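Local coordinates for protein tryptophan halogenase superfamily (PDB 6FRL) that catalyses flavin-dependent halogenation, preferring bromination over chlorination, probably of electron-rich aromatic substrates, at residues B[228-242]-B[325-339]. Sequence-based numbering, arbitrary orientation.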
ATOM      1  N   GLY B 228     -27.355 -15.042  -9.273  1.00 45.16           N
ATOM      2  CA  GLY B 228     -27.466 -13.815  -8.466  1.00 38.82           C
ATOM      3  C   GLY B 228     -28.890 -13.500  -8.093  1.00 36.54           C
ATOM      4  O   GLY B 228     -29.454 -12.521  -8.543  1.00 31.75           O
ATOM      5  N   LEU B 229     -29.437 -14.329  -7.224  1.00 39.01           N
ATOM      6  CA  LEU B 229     -30.872 -14.358  -6.882  1.00 37.35           C
ATOM      7  C   LEU B 229     -31.347 -13.082  -6.228  1.00 34.61           C
ATOM      8  O   LEU B 229     -32.484 -12.660  -6.448  1.00 32.69           O
ATOM      9  CB  LEU B 229     -31.170 -15.521  -5.910  1.00 41.56           C
ATOM     10  CG  LEU B 229     -32.599 -16.060  -5.915  1.00 47.78           C
ATOM     11  CD1 LEU B 229     -32.620 -17.164  -6.959  1.00 49.61           C
ATOM     12  CD2 LEU B 229     -33.082 -16.599  -4.575  1.00 48.79           C
ATOM     13  N   VAL B 230     -30.509 -12.499  -5.376  1.00 33.11           N
ATOM     14  CA  VAL B 230     -30.883 -11.267  -4.698  1.00 34.94           C
ATOM     15  C   VAL B 230     -30.229 -10.038  -5.347  1.00 36.60           C
ATOM     16  O   VAL B 230     -30.916  -9.085  -5.682  1.00 36.86           O
ATOM     17  CB  VAL B 230     -30.563 -11.317  -3.196  1.00 38.26           C
ATOM     18  CG1 VAL B 230     -31.239 -10.159  -2.451  1.00 36.31           C
ATOM     19  CG2 VAL B 230     -31.019 -12.639  -2.610  1.00 38.93           C
ATOM     20  N   ILE B 231     -28.909 -10.059  -5.524  1.00 34.36           N
ATOM     21  CA  ILE B 231     -28.189  -8.903  -6.078  1.00 30.19           C
ATOM     22  C   ILE B 231     -28.649  -8.621  -7.516  1.00 30.49           C
ATOM     23  O   ILE B 231     -28.792  -7.462  -7.902  1.00 31.32           O
ATOM     24  CB  ILE B 231     -26.632  -9.087  -5.989  1.00 26.48           C
ATOM     25  CG1 ILE B 231     -25.880  -7.752  -6.145  1.00 24.67           C
ATOM     26  CG2 ILE B 231     -26.126 -10.109  -6.984  1.00 23.77           C
ATOM     27  CD1 ILE B 231     -26.057  -6.770  -4.998  1.00 24.29           C
ATOM     28  N   GLY B 232     -28.930  -9.678  -8.278  1.00 31.38           N
ATOM     29  CA  GLY B 232     -29.242  -9.569  -9.713  1.00 32.90           C
ATOM     30  C   GLY B 232     -30.718  -9.574 -10.045  1.00 34.00           C
ATOM     31  O   GLY B 232     -31.200  -8.599 -10.596  1.00 39.62           O
ATOM     32  N   GLU B 233     -31.421 -10.666  -9.712  1.00 36.45           N
ATOM     33  CA  GLU B 233     -32.841 -10.868 -10.066  1.00 38.12           C
ATOM     34  C   GLU B 233     -33.749  -9.979  -9.244  1.00 36.72           C
ATOM     35  O   GLU B 233     -34.541  -9.251  -9.786  1.00 37.16           O
ATOM     36  CB  GLU B 233     -33.281 -12.330  -9.918  1.00 41.12           C
ATOM     37  CG  GLU B 233     -32.738 -13.290 -10.986  1.00 47.14           C
ATOM     38  CD  GLU B 233     -33.164 -14.765 -10.757  1.00 57.36           C
ATOM     39  OE1 GLU B 233     -33.754 -15.123  -9.697  1.00 64.06           O
ATOM     40  OE2 GLU B 233     -32.901 -15.601 -11.647  1.00 57.49           O
ATOM     41  N   ALA B 234     -33.607 -10.008  -7.934  1.00 36.33           N
ATOM     42  CA  ALA B 234     -34.440  -9.180  -7.058  1.00 33.72           C
ATOM     43  C   ALA B 234     -34.146  -7.681  -7.141  1.00 35.67           C
ATOM     44  O   ALA B 234     -35.076  -6.878  -7.247  1.00 41.57           O
ATOM     45  CB  ALA B 234     -34.306  -9.653  -5.606  1.00 34.83           C
ATOM     46  N   LEU B 235     -32.858  -7.305  -7.043  1.00 36.36           N
ATOM     47  CA  LEU B 235     -32.414  -5.885  -6.956  1.00 33.37           C
ATOM     48  C   LEU B 235     -31.989  -5.259  -8.297  1.00 33.20           C
ATOM     49  O   LEU B 235     -31.701  -4.062  -8.356  1.00 37.10           O
ATOM     50  CB  LEU B 235     -31.274  -5.745  -5.949  1.00 29.68           C
ATOM     51  CG  LEU B 235     -31.709  -6.011  -4.508  1.00 30.00           C
ATOM     52  CD1 LEU B 235     -30.514  -5.998  -3.575  1.00 30.02           C
ATOM     53  CD2 LEU B 235     -32.796  -5.041  -4.023  1.00 29.71           C
ATOM     54  N   GLY B 236     -31.931  -6.054  -9.353  1.00 31.22           N
ATOM     55  CA  GLY B 236     -31.635  -5.544 -10.691  1.00 33.60           C
ATOM     56  C   GLY B 236     -30.235  -5.026 -10.975  1.00 35.76           C
ATOM     57  O   GLY B 236     -30.051  -4.291 -11.948  1.00 39.47           O
ATOM     58  N   VAL B 237     -29.245  -5.385 -10.156  1.00 32.66           N
ATOM     59  CA  VAL B 237     -27.860  -4.969 -10.411  1.00 32.42           C
ATOM     60  C   VAL B 237     -27.291  -5.658 -11.672  1.00 31.16           C
ATOM     61  O   VAL B 237     -27.400  -6.880 -11.842  1.00 33.75           O
ATOM     62  CB  VAL B 237     -26.942  -5.210  -9.180  1.00 33.60           C
ATOM     63  CG1 VAL B 237     -25.488  -4.893  -9.513  1.00 33.47           C
ATOM     64  CG2 VAL B 237     -27.389  -4.344  -8.021  1.00 33.57           C
ATOM     65  N   GLY B 238     -26.665  -4.866 -12.537  1.00 31.03           N
ATOM     66  CA  GLY B 238     -26.124  -5.363 -13.820  1.00 32.23           C
ATOM     67  C   GLY B 238     -24.751  -6.028 -13.781  1.00 31.21           C
ATOM     68  O   GLY B 238     -24.130  -6.139 -12.735  1.00 30.23           O
ATOM     69  N   PHE B 239     -24.293  -6.448 -14.951  1.00 33.39           N
ATOM     70  CA  PHE B 239     -23.068  -7.236 -15.125  1.00 37.44           C
ATOM     71  C   PHE B 239     -22.099  -6.590 -16.136  1.00 40.75           C
ATOM     72  O   PHE B 239     -22.504  -6.347 -17.275  1.00 42.37           O
ATOM     73  CB  PHE B 239     -23.429  -8.653 -15.609  1.00 34.80           C
ATOM     74  CG  PHE B 239     -22.334  -9.650 -15.383  1.00 32.24           C
ATOM     75  CD1 PHE B 239     -22.133 -10.193 -14.130  1.00 30.19           C
ATOM     76  CD2 PHE B 239     -21.500 -10.029 -16.413  1.00 33.34           C
ATOM     77  CE1 PHE B 239     -21.115 -11.104 -13.901  1.00 29.93           C
ATOM     78  CE2 PHE B 239     -20.451 -10.946 -16.188  1.00 34.54           C
ATOM     79  CZ  PHE B 239     -20.263 -11.476 -14.917  1.00 31.04           C
ATOM     80  N   GLU B 240     -20.848  -6.326 -15.728  1.00 37.57           N
ATOM     81  CA  GLU B 240     -19.815  -5.866 -16.671  1.00 38.61           C
ATOM     82  C   GLU B 240     -19.151  -7.081 -17.281  1.00 34.97           C
ATOM     83  O   GLU B 240     -18.364  -7.768 -16.597  1.00 33.89           O
ATOM     84  CB  GLU B 240     -18.699  -4.999 -16.030  1.00 41.83           C
ATOM     85  CG  GLU B 240     -19.115  -3.943 -15.020  1.00 45.94           C
ATOM     86  CD  GLU B 240     -19.832  -2.779 -15.620  1.00 46.30           C
ATOM     87  OE1 GLU B 240     -21.011  -2.590 -15.291  1.00 43.32           O
ATOM     88  OE2 GLU B 240     -19.187  -2.052 -16.403  1.00 53.86           O
ATOM     89  N   ASP B 241     -19.433  -7.333 -18.558  1.00 37.33           N
ATOM     90  CA  ASP B 241     -18.870  -8.491 -19.255  1.00 38.93           C
ATOM     91  C   ASP B 241     -17.434  -8.206 -19.668  1.00 35.68           C
ATOM     92  O   ASP B 241     -17.137  -7.104 -20.109  1.00 35.90           O
ATOM     93  CB  ASP B 241     -19.684  -8.869 -20.493  1.00 40.47           C
ATOM     94  CG  ASP B 241     -19.625 -10.355 -20.771  1.00 47.43           C
ATOM     95  OD1 ASP B 241     -18.692 -10.785 -21.499  1.00 55.05           O
ATOM     96  OD2 ASP B 241     -20.472 -11.107 -20.215  1.00 50.03           O
ATOM     97  N   TRP B 242     -16.565  -9.201 -19.496  1.00 32.93           N
ATOM     98  CA  TRP B 242     -15.137  -9.080 -19.800  1.00 34.69           C
ATOM     99  C   TRP B 242     -14.628 -10.101 -20.851  1.00 39.46           C
ATOM    100  O   TRP B 242     -13.397 -10.227 -21.034  1.00 36.94           O
ATOM    101  CB  TRP B 242     -14.313  -9.179 -18.494  1.00 31.46           C
ATOM    102  CG  TRP B 242     -14.335  -7.933 -17.599  1.00 28.99           C
ATOM    103  CD1 TRP B 242     -14.714  -6.666 -17.936  1.00 29.17           C
ATOM    104  CD2 TRP B 242     -13.927  -7.871 -16.243  1.00 28.74           C
ATOM    105  NE1 TRP B 242     -14.575  -5.810 -16.863  1.00 28.46           N
ATOM    106  CE2 TRP B 242     -14.102  -6.529 -15.807  1.00 29.64           C
ATOM    107  CE3 TRP B 242     -13.446  -8.816 -15.340  1.00 27.49           C
ATOM    108  CZ2 TRP B 242     -13.789  -6.113 -14.514  1.00 30.82           C
ATOM    109  CZ3 TRP B 242     -13.142  -8.399 -14.041  1.00 29.37           C
ATOM    110  CH2 TRP B 242     -13.307  -7.059 -13.647  1.00 30.12           C
ATOM    111  N   ARG B 325     -18.395 -17.068 -17.850  1.00 49.56           N
ATOM    112  CA  ARG B 325     -18.704 -15.737 -18.291  1.00 45.38           C
ATOM    113  C   ARG B 325     -17.903 -14.728 -17.446  1.00 38.24           C
ATOM    114  O   ARG B 325     -18.369 -14.251 -16.437  1.00 34.69           O
ATOM    115  CB  ARG B 325     -20.202 -15.534 -18.236  1.00 49.70           C
ATOM    116  CG  ARG B 325     -20.619 -14.257 -18.933  1.00 57.24           C
ATOM    117  CD  ARG B 325     -22.028 -13.875 -18.530  1.00 61.80           C
ATOM    118  NE  ARG B 325     -22.490 -12.696 -19.248  1.00 62.89           N
ATOM    119  CZ  ARG B 325     -23.696 -12.166 -19.110  1.00 66.48           C
ATOM    120  NH1 ARG B 325     -24.020 -11.101 -19.838  1.00 70.21           N
ATOM    121  NH2 ARG B 325     -24.572 -12.685 -18.243  1.00 67.01           N
ATOM    122  N   PRO B 326     -16.666 -14.423 -17.870  1.00 36.74           N
ATOM    123  CA  PRO B 326     -15.761 -13.540 -17.145  1.00 33.95           C
ATOM    124  C   PRO B 326     -16.307 -12.145 -16.965  1.00 32.47           C
ATOM    125  O   PRO B 326     -16.823 -11.552 -17.924  1.00 35.92           O
ATOM    126  CB  PRO B 326     -14.544 -13.445 -18.057  1.00 35.93           C
ATOM    127  CG  PRO B 326     -14.642 -14.574 -18.998  1.00 38.37           C
ATOM    128  CD  PRO B 326     -16.085 -14.872 -19.148  1.00 38.54           C
ATOM    129  N   GLY B 327     -16.180 -11.600 -15.769  1.00 31.62           N
ATOM    130  CA  GLY B 327     -16.688 -10.265 -15.519  1.00 33.32           C
ATOM    131  C   GLY B 327     -17.079 -10.077 -14.088  1.00 33.69           C
ATOM    132  O   GLY B 327     -16.887 -10.975 -13.268  1.00 35.63           O
ATOM    133  N   ARG B 328     -17.636  -8.910 -13.787  1.00 32.42           N
ATOM    134  CA  ARG B 328     -18.029  -8.590 -12.433  1.00 33.25           C
ATOM    135  C   ARG B 328     -19.401  -7.937 -12.399  1.00 35.19           C
ATOM    136  O   ARG B 328     -19.786  -7.179 -13.296  1.00 37.48           O
ATOM    137  CB  ARG B 328     -16.981  -7.677 -11.752  1.00 32.91           C
ATOM    138  CG  ARG B 328     -17.028  -6.232 -12.201  1.00 33.02           C
ATOM    139  CD  ARG B 328     -15.967  -5.381 -11.541  1.00 31.31           C
ATOM    140  NE  ARG B 328     -16.078  -4.030 -12.036  1.00 30.51           N
ATOM    141  CZ  ARG B 328     -17.020  -3.158 -11.682  1.00 34.75           C
ATOM    142  NH1 ARG B 328     -17.964  -3.463 -10.786  1.00 35.31           N
ATOM    143  NH2 ARG B 328     -17.035  -1.951 -12.241  1.00 34.10           N
ATOM    144  N   ARG B 329     -20.128  -8.254 -11.334  1.00 36.50           N
ATOM    145  CA  ARG B 329     -21.352  -7.558 -10.923  1.00 34.08           C
ATOM    146  C   ARG B 329     -21.056  -6.049 -10.824  1.00 31.62           C
ATOM    147  O   ARG B 329     -20.036  -5.664 -10.274  1.00 33.67           O
ATOM    148  CB  ARG B 329     -21.762  -8.140  -9.559  1.00 35.11           C
ATOM    149  CG  ARG B 329     -23.076  -7.661  -8.971  1.00 35.52           C
ATOM    150  CD  ARG B 329     -24.240  -8.132  -9.802  1.00 35.67           C
ATOM    151  NE  ARG B 329     -24.295  -9.566 -10.034  1.00 35.23           N
ATOM    152  CZ  ARG B 329     -25.071 -10.145 -10.950  1.00 38.56           C
ATOM    153  NH1 ARG B 329     -25.870  -9.423 -11.775  1.00 41.13           N
ATOM    154  NH2 ARG B 329     -25.045 -11.469 -11.045  1.00 39.56           N
ATOM    155  N   SER B 330     -21.928  -5.199 -11.347  1.00 29.30           N
ATOM    156  CA  SER B 330     -21.620  -3.762 -11.458  1.00 28.06           C
ATOM    157  C   SER B 330     -21.383  -3.057 -10.125  1.00 26.31           C
ATOM    158  O   SER B 330     -20.553  -2.159 -10.022  1.00 22.92           O
ATOM    159  CB  SER B 330     -22.733  -3.047 -12.249  1.00 28.14           C
ATOM    160  OG  SER B 330     -22.813  -3.598 -13.550  1.00 29.06           O
ATOM    161  N   GLN B 331     -22.159  -3.439  -9.114  1.00 27.33           N
ATOM    162  CA  GLN B 331     -21.891  -3.068  -7.743  1.00 29.03           C
ATOM    163  C   GLN B 331     -22.094  -4.343  -6.926  1.00 26.90           C
ATOM    164  O   GLN B 331     -23.068  -5.033  -7.101  1.00 28.51           O
ATOM    165  CB  GLN B 331     -22.739  -1.857  -7.308  1.00 33.94           C
ATOM    166  CG  GLN B 331     -24.154  -2.074  -6.818  1.00 41.54           C
ATOM    167  CD  GLN B 331     -24.889  -0.727  -6.631  1.00 44.41           C
ATOM    168  OE1 GLN B 331     -25.202  -0.083  -7.625  1.00 49.60           O
ATOM    169  NE2 GLN B 331     -25.142  -0.296  -5.373  1.00 36.94           N
ATOM    170  N   ALA B 332     -21.142  -4.697  -6.085  1.00 24.42           N
ATOM    171  CA  ALA B 332     -21.237  -5.947  -5.348  1.00 25.84           C
ATOM    172  C   ALA B 332     -22.177  -5.830  -4.151  1.00 25.07           C
ATOM    173  O   ALA B 332     -22.681  -6.850  -3.669  1.00 25.05           O
ATOM    174  CB  ALA B 332     -19.851  -6.450  -4.906  1.00 25.59           C
ATOM    175  N   TRP B 333     -22.384  -4.600  -3.688  1.00 24.40           N
ATOM    176  CA  TRP B 333     -23.303  -4.260  -2.597  1.00 27.32           C
ATOM    177  C   TRP B 333     -24.345  -3.233  -3.086  1.00 29.87           C
ATOM    178  O   TRP B 333     -23.992  -2.123  -3.550  1.00 30.78           O
ATOM    179  CB  TRP B 333     -22.518  -3.663  -1.431  1.00 28.37           C
ATOM    180  CG  TRP B 333     -23.233  -3.404  -0.128  1.00 28.90           C
ATOM    181  CD1 TRP B 333     -24.574  -3.239   0.085  1.00 29.99           C
ATOM    182  CD2 TRP B 333     -22.615  -3.211   1.137  1.00 31.19           C
ATOM    183  NE1 TRP B 333     -24.833  -2.968   1.398  1.00 29.51           N
ATOM    184  CE2 TRP B 333     -23.652  -2.946   2.078  1.00 31.73           C
ATOM    185  CE3 TRP B 333     -21.291  -3.226   1.570  1.00 31.69           C
ATOM    186  CZ2 TRP B 333     -23.398  -2.699   3.423  1.00 33.56           C
ATOM    187  CZ3 TRP B 333     -21.023  -2.997   2.911  1.00 37.16           C
ATOM    188  CH2 TRP B 333     -22.079  -2.737   3.832  1.00 37.26           C
ATOM    189  N   ALA B 334     -25.622  -3.620  -2.993  1.00 29.55           N
ATOM    190  CA  ALA B 334     -26.735  -2.720  -3.275  1.00 32.15           C
ATOM    191  C   ALA B 334     -27.758  -2.820  -2.141  1.00 34.13           C
ATOM    192  O   ALA B 334     -28.071  -3.903  -1.679  1.00 35.00           O
ATOM    193  CB  ALA B 334     -27.376  -3.089  -4.602  1.00 31.58           C
ATOM    194  N   LYS B 335     -28.278  -1.683  -1.715  1.00 37.43           N
ATOM    195  CA  LYS B 335     -29.250  -1.615  -0.628  1.00 39.89           C
ATOM    196  C   LYS B 335     -28.749  -2.366   0.621  1.00 36.85           C
ATOM    197  O   LYS B 335     -27.771  -1.926   1.226  1.00 37.93           O
ATOM    198  CB  LYS B 335     -30.648  -2.002  -1.128  1.00 42.86           C
ATOM    199  CG  LYS B 335     -31.223  -0.937  -2.069  1.00 44.12           C
ATOM    200  CD  LYS B 335     -32.429  -1.389  -2.860  1.00 46.83           C
ATOM    201  CE  LYS B 335     -32.755  -0.414  -3.996  1.00 51.43           C
ATOM    202  NZ  LYS B 335     -33.112   0.922  -3.438  1.00 50.73           N
ATOM    203  N   ASN B 336     -29.383  -3.478   0.990  1.00 35.19           N
ATOM    204  CA  ASN B 336     -28.951  -4.294   2.140  1.00 30.70           C
ATOM    205  C   ASN B 336     -28.589  -5.716   1.715  1.00 29.60           C
ATOM    206  O   ASN B 336     -28.754  -6.681   2.479  1.00 27.31           O
ATOM    207  CB  ASN B 336     -30.040  -4.291   3.237  1.00 29.83           C
ATOM    208  CG  ASN B 336     -31.328  -4.965   2.812  1.00 29.22           C
ATOM    209  OD1 ASN B 336     -31.701  -4.979   1.629  1.00 29.54           O
ATOM    210  ND2 ASN B 336     -32.020  -5.547   3.784  1.00 28.30           N
ATOM    211  N   CYS B 337     -28.075  -5.836   0.490  1.00 28.80           N
ATOM    212  CA  CYS B 337     -27.555  -7.083  -0.023  1.00 27.58           C
ATOM    213  C   CYS B 337     -26.092  -6.914  -0.403  1.00 26.56           C
ATOM    214  O   CYS B 337     -25.762  -6.026  -1.183  1.00 23.50           O
ATOM    215  CB  CYS B 337     -28.344  -7.493  -1.237  1.00 27.39           C
ATOM    216  SG  CYS B 337     -27.815  -9.072  -1.880  1.00 28.64           S
ATOM    217  N   VAL B 338     -25.229  -7.776   0.148  1.00 28.03           N
ATOM    218  CA  VAL B 338     -23.808  -7.868  -0.237  1.00 27.59           C
ATOM    219  C   VAL B 338     -23.653  -9.163  -0.971  1.00 26.58           C
ATOM    220  O   VAL B 338     -24.099 -10.197  -0.466  1.00 27.28           O
ATOM    221  CB  VAL B 338     -22.878  -7.935   0.981  1.00 28.83           C
ATOM    222  CG1 VAL B 338     -21.423  -7.953   0.560  1.00 29.98           C
ATOM    223  CG2 VAL B 338     -23.137  -6.751   1.876  1.00 31.92           C
ATOM    224  N   ALA B 339     -23.003  -9.126  -2.138  1.00 25.42           N
ATOM    225  CA  ALA B 339     -22.774 -10.342  -2.908  1.00 24.45           C
ATOM    226  C   ALA B 339     -21.376 -10.906  -2.647  1.00 24.84           C
ATOM    227  O   ALA B 339     -20.378 -10.188  -2.803  1.00 29.37           O
ATOM    228  CB  ALA B 339     -22.960 -10.042  -4.373  1.00 23.82           C
TER
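Arg329 threads its guanidinium between Phe239 and helix 229-234: Ile231 CG2 and the CA of Gly232 lie over one face, Phe239 CD1 over the other. With CG anti to the backbone N (chi1 -175°) and bends at chi2 and chi3, the chain curls back so that NH1 gives a hydrogen bond to Val237 O (3.0 Å), reaching it from above the carbonyl plane. Val237 CG1 rests on Arg329 CD at 3.5 Å, and Ile231 runs past the arginine in the opposite sense. Shortening Arg329 to an alanine would remove the guanidinium, probably leaving Val237 O and Ser343 O without this donor and a gap between Ile231 and the Phe239 ring. On the same sheet face, which carries Phe239, Asp241 and Arg329, Phe239 CD2 lies over the Arg325 guanidinium, ring and guanidinium planes 34° apart, while Arg325 NE makes a salt bridge with Asp241 OD2 (2.7 Å), nearly along the carboxylate C-O bond. On the face of Glu240 and Arg328, Glu240 CG sits over the Arg328 guanidinium; Ser330 OG, just past strand 327-329, donates to the anti lone pair of Glu240 OE1 (2.7 Å). Gly327 CA packs against one face of the Trp242 indole. At the helical end, Ile231 CD1 reaches Ala334 CB, Leu235 CD1 touches Cys337 CB (3.5 Å), and Val230 CG1 meets Cys337 SG (3.6 Å). Strands 239-241 and 327-329 pair antiparallel through the hydrogen-bonded pair Glu240-Arg328, flanked by non-hydrogen-bonded Phe239-Arg329 and Asp241-Gly327, and strand 345-346 extends the sheet. Helix 229-234 packs across strand 337-339, at 108°, in the mixed sheet containing strands 13-17 and 219-222, while helix 376-402 touches Arg328, Gln331 and Trp333.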